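Local coordinates for catalase (Bacillus pumilus, PDB 4QOL), which breaks down hydrogen peroxide at a heme centre and also shows peroxidase-like reactivity toward phenolic substrates, at residues A[75-83]-A[320-328]. Numbering follows the deposited sequence.
Sequences KHTRAAFLS and ALVPGIEAS
An ST turn at Thr77, in the loop between strands 60-69 and 88-96 of the catalase barrel, docks on the type II beta turn from Val322 to Ile325. Thr77 OG1 accepts from Ala79 N (3.1 Å) and donates to Gly324 O at 2.8 Å, arriving from above the carbonyl plane. With OG1 anti to the backbone N (chi1 179°), the hydroxyl serves both turns at once. A valine here would probably leave Gly324 O without this donor and the turn at Ala79 N without its acceptor. Gly324 has a positive phi, and a CB on it would strike Thr77 OG1, Ala79 N and Arg78 CG, which already lies 3.5 Å from Gly324 CA. Beyond a bend at chi3, the Arg78 guanidinium lays one face over Pro323 CB, while NH1 hydrogen-bonds to His398 O. Pro323 O takes a CA-H...O contact from Ala79 CA (3.3 Å) and a hydrogen bond from a water that also accepts from Ala80 N. Ile325 CD1 touches both Ala79 CB and, at the ring edge, Phe81 CE1 (3.9 Å). Strand 202-205 backs the junction: Val205 hydrogen-bonds with the backbones of Arg78 and Gly324, and Trp204 packs on Thr77 and Ile325. Tyr125 of strand 123-130 meets the Phe81 ring.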
loop_
_atom_site.group_PDB
_atom_site.type_symbol
_atom_site.label_atom_id
_atom_site.label_comp_id
_atom_site.label_asym_id
_atom_site.label_seq_id
_atom_site.Cartn_x
_atom_site.Cartn_y
_atom_site.Cartn_z
ATOM N N LYS A 75 -35.437 23.739 -17.984
ATOM C CA LYS A 75 -35.724 23.701 -19.432
ATOM C C LYS A 75 -34.634 22.956 -20.161
ATOM O O LYS A 75 -34.854 22.380 -21.230
ATOM C CB LYS A 75 -35.809 25.139 -19.996
ATOM C CG LYS A 75 -37.062 25.932 -19.638
ATOM C CD LYS A 75 -37.039 27.309 -20.296
ATOM C CE LYS A 75 -38.416 27.981 -20.296
ATOM N NZ LYS A 75 -39.210 27.891 -19.033
ATOM N N HIS A 76 -33.418 22.964 -19.568
ATOM C CA HIS A 76 -32.218 22.471 -20.239
ATOM C C HIS A 76 -31.534 21.298 -19.575
ATOM O O HIS A 76 -30.921 20.530 -20.251
ATOM C CB HIS A 76 -31.178 23.567 -20.364
ATOM C CG HIS A 76 -31.716 24.849 -20.876
ATOM N ND1 HIS A 76 -32.247 24.965 -22.139
ATOM C CD2 HIS A 76 -31.800 26.073 -20.307
ATOM C CE1 HIS A 76 -32.658 26.210 -22.318
ATOM N NE2 HIS A 76 -32.383 26.903 -21.226
ATOM N N THR A 77 -31.760 21.117 -18.286
ATOM C CA THR A 77 -31.258 19.938 -17.584
ATOM C C THR A 77 -32.157 19.505 -16.458
ATOM O O THR A 77 -32.723 20.323 -15.759
ATOM C CB THR A 77 -29.853 20.219 -16.983
ATOM O OG1 THR A 77 -29.391 19.046 -16.284
ATOM C CG2 THR A 77 -29.834 21.440 -16.091
ATOM N N ARG A 78 -32.287 18.191 -16.313
ATOM C CA ARG A 78 -33.070 17.598 -15.240
ATOM C C ARG A 78 -32.285 17.531 -13.930
ATOM O O ARG A 78 -32.776 16.977 -12.958
ATOM C CB ARG A 78 -33.602 16.178 -15.610
ATOM C CG ARG A 78 -32.537 15.066 -15.775
ATOM C CD ARG A 78 -33.089 13.668 -16.135
ATOM N NE ARG A 78 -33.453 12.977 -14.903
ATOM C CZ ARG A 78 -33.537 11.662 -14.716
ATOM N NH1 ARG A 78 -33.241 10.804 -15.674
ATOM N NH2 ARG A 78 -33.899 11.212 -13.508
ATOM N N ALA A 79 -31.084 18.098 -13.894
ATOM C CA ALA A 79 -30.259 18.044 -12.679
ATOM C C ALA A 79 -31.050 18.579 -11.492
ATOM O O ALA A 79 -31.519 19.732 -11.469
ATOM C CB ALA A 79 -28.982 18.821 -12.884
ATOM N N ALA A 80 -31.156 17.743 -10.466
ATOM C CA ALA A 80 -31.960 18.088 -9.304
ATOM C C ALA A 80 -31.473 19.368 -8.614
ATOM O O ALA A 80 -32.301 20.225 -8.242
ATOM C CB ALA A 80 -31.994 16.921 -8.319
ATOM N N PHE A 81 -30.150 19.517 -8.430
ATOM C CA PHE A 81 -29.654 20.681 -7.709
ATOM C C PHE A 81 -29.896 22.007 -8.434
ATOM O O PHE A 81 -29.780 23.076 -7.814
ATOM C CB PHE A 81 -28.154 20.536 -7.267
ATOM C CG PHE A 81 -27.145 20.885 -8.341
ATOM C CD1 PHE A 81 -26.840 19.993 -9.358
ATOM C CD2 PHE A 81 -26.475 22.097 -8.304
ATOM C CE1 PHE A 81 -25.897 20.305 -10.306
ATOM C CE2 PHE A 81 -25.486 22.401 -9.223
ATOM C CZ PHE A 81 -25.231 21.509 -10.252
ATOM N N LEU A 82 -30.240 21.958 -9.719
ATOM C CA LEU A 82 -30.521 23.197 -10.501
ATOM C C LEU A 82 -31.997 23.449 -10.765
ATOM O O LEU A 82 -32.353 24.296 -11.591
ATOM C CB LEU A 82 -29.746 23.166 -11.822
ATOM C CG LEU A 82 -28.201 23.072 -11.702
ATOM C CD1 LEU A 82 -27.534 22.960 -13.070
ATOM C CD2 LEU A 82 -27.694 24.307 -10.978
ATOM N N SER A 83 -32.861 22.748 -10.066
ATOM C CA SER A 83 -34.277 22.585 -10.552
ATOM C C SER A 83 -35.174 23.737 -10.180
ATOM O O SER A 83 -36.299 23.877 -10.721
ATOM C CB SER A 83 -34.916 21.311 -10.044
ATOM O OG SER A 83 -34.978 21.262 -8.608
ATOM N N ALA A 320 -17.894 12.124 -11.824
ATOM C CA ALA A 320 -18.940 12.171 -10.794
ATOM C C ALA A 320 -20.049 13.077 -11.351
ATOM O O ALA A 320 -20.184 14.250 -10.988
ATOM C CB ALA A 320 -18.348 12.785 -9.492
ATOM N N LEU A 321 -20.838 12.516 -12.218
ATOM C CA LEU A 321 -21.930 13.232 -12.914
ATOM C C LEU A 321 -23.250 12.860 -12.282
ATOM O O LEU A 321 -23.343 11.794 -11.652
ATOM C CB LEU A 321 -21.877 12.831 -14.377
ATOM C CG LEU A 321 -20.637 13.276 -15.152
ATOM C CD1 LEU A 321 -20.366 12.437 -16.389
ATOM C CD2 LEU A 321 -20.702 14.740 -15.512
ATOM N N VAL A 322 -24.263 13.701 -12.439
ATOM C CA VAL A 322 -25.557 13.473 -11.854
ATOM C C VAL A 322 -26.584 13.477 -12.986
ATOM O O VAL A 322 -26.267 13.996 -14.082
ATOM C CB VAL A 322 -25.918 14.479 -10.750
ATOM C CG1 VAL A 322 -25.047 14.249 -9.503
ATOM C CG2 VAL A 322 -25.808 15.909 -11.212
ATOM N N PRO A 323 -27.734 12.854 -12.752
ATOM C CA PRO A 323 -28.702 12.762 -13.813
ATOM C C PRO A 323 -29.014 14.120 -14.394
ATOM O O PRO A 323 -29.269 15.081 -13.645
ATOM C CB PRO A 323 -29.924 12.115 -13.103
ATOM C CG PRO A 323 -29.328 11.292 -12.043
ATOM C CD PRO A 323 -28.191 12.130 -11.542
ATOM N N GLY A 324 -28.973 14.186 -15.738
ATOM C CA GLY A 324 -29.137 15.458 -16.485
ATOM C C GLY A 324 -27.862 16.153 -16.913
ATOM O O GLY A 324 -27.883 17.115 -17.656
ATOM N N ILE A 325 -26.724 15.671 -16.388
ATOM C CA ILE A 325 -25.412 16.217 -16.779
ATOM C C ILE A 325 -24.503 15.078 -17.157
ATOM O O ILE A 325 -24.268 14.169 -16.347
ATOM C CB ILE A 325 -24.783 16.978 -15.620
ATOM C CG1 ILE A 325 -25.721 18.051 -15.045
ATOM C CG2 ILE A 325 -23.505 17.688 -16.074
ATOM C CD1 ILE A 325 -25.246 18.843 -13.832
ATOM N N GLU A 326 -24.044 15.108 -18.401
ATOM C CA GLU A 326 -23.292 14.019 -19.003
ATOM C C GLU A 326 -21.975 14.509 -19.626
ATOM O O GLU A 326 -21.821 15.690 -19.903
ATOM C CB GLU A 326 -24.159 13.316 -20.042
ATOM C CG GLU A 326 -25.299 12.571 -19.347
ATOM C CD GLU A 326 -26.236 11.823 -20.236
ATOM O OE1 GLU A 326 -25.845 11.487 -21.363
ATOM O OE2 GLU A 326 -27.373 11.535 -19.757
ATOM N N ALA A 327 -21.041 13.570 -19.839
ATOM C CA ALA A 327 -19.796 13.900 -20.560
ATOM C C ALA A 327 -20.113 14.237 -21.997
ATOM O O ALA A 327 -21.104 13.734 -22.575
ATOM C CB ALA A 327 -18.809 12.735 -20.483
ATOM N N SER A 328 -19.351 15.102 -22.605
ATOM C CA SER A 328 -19.321 15.142 -24.034
ATOM C C SER A 328 -18.247 14.176 -24.547
ATOM O O SER A 328 -17.402 13.645 -23.771
ATOM C CB SER A 328 -19.025 16.535 -24.543
ATOM O OG SER A 328 -17.635 16.899 -24.388
HETATM O O HOH W 1 -29.525 15.181 -10.890
#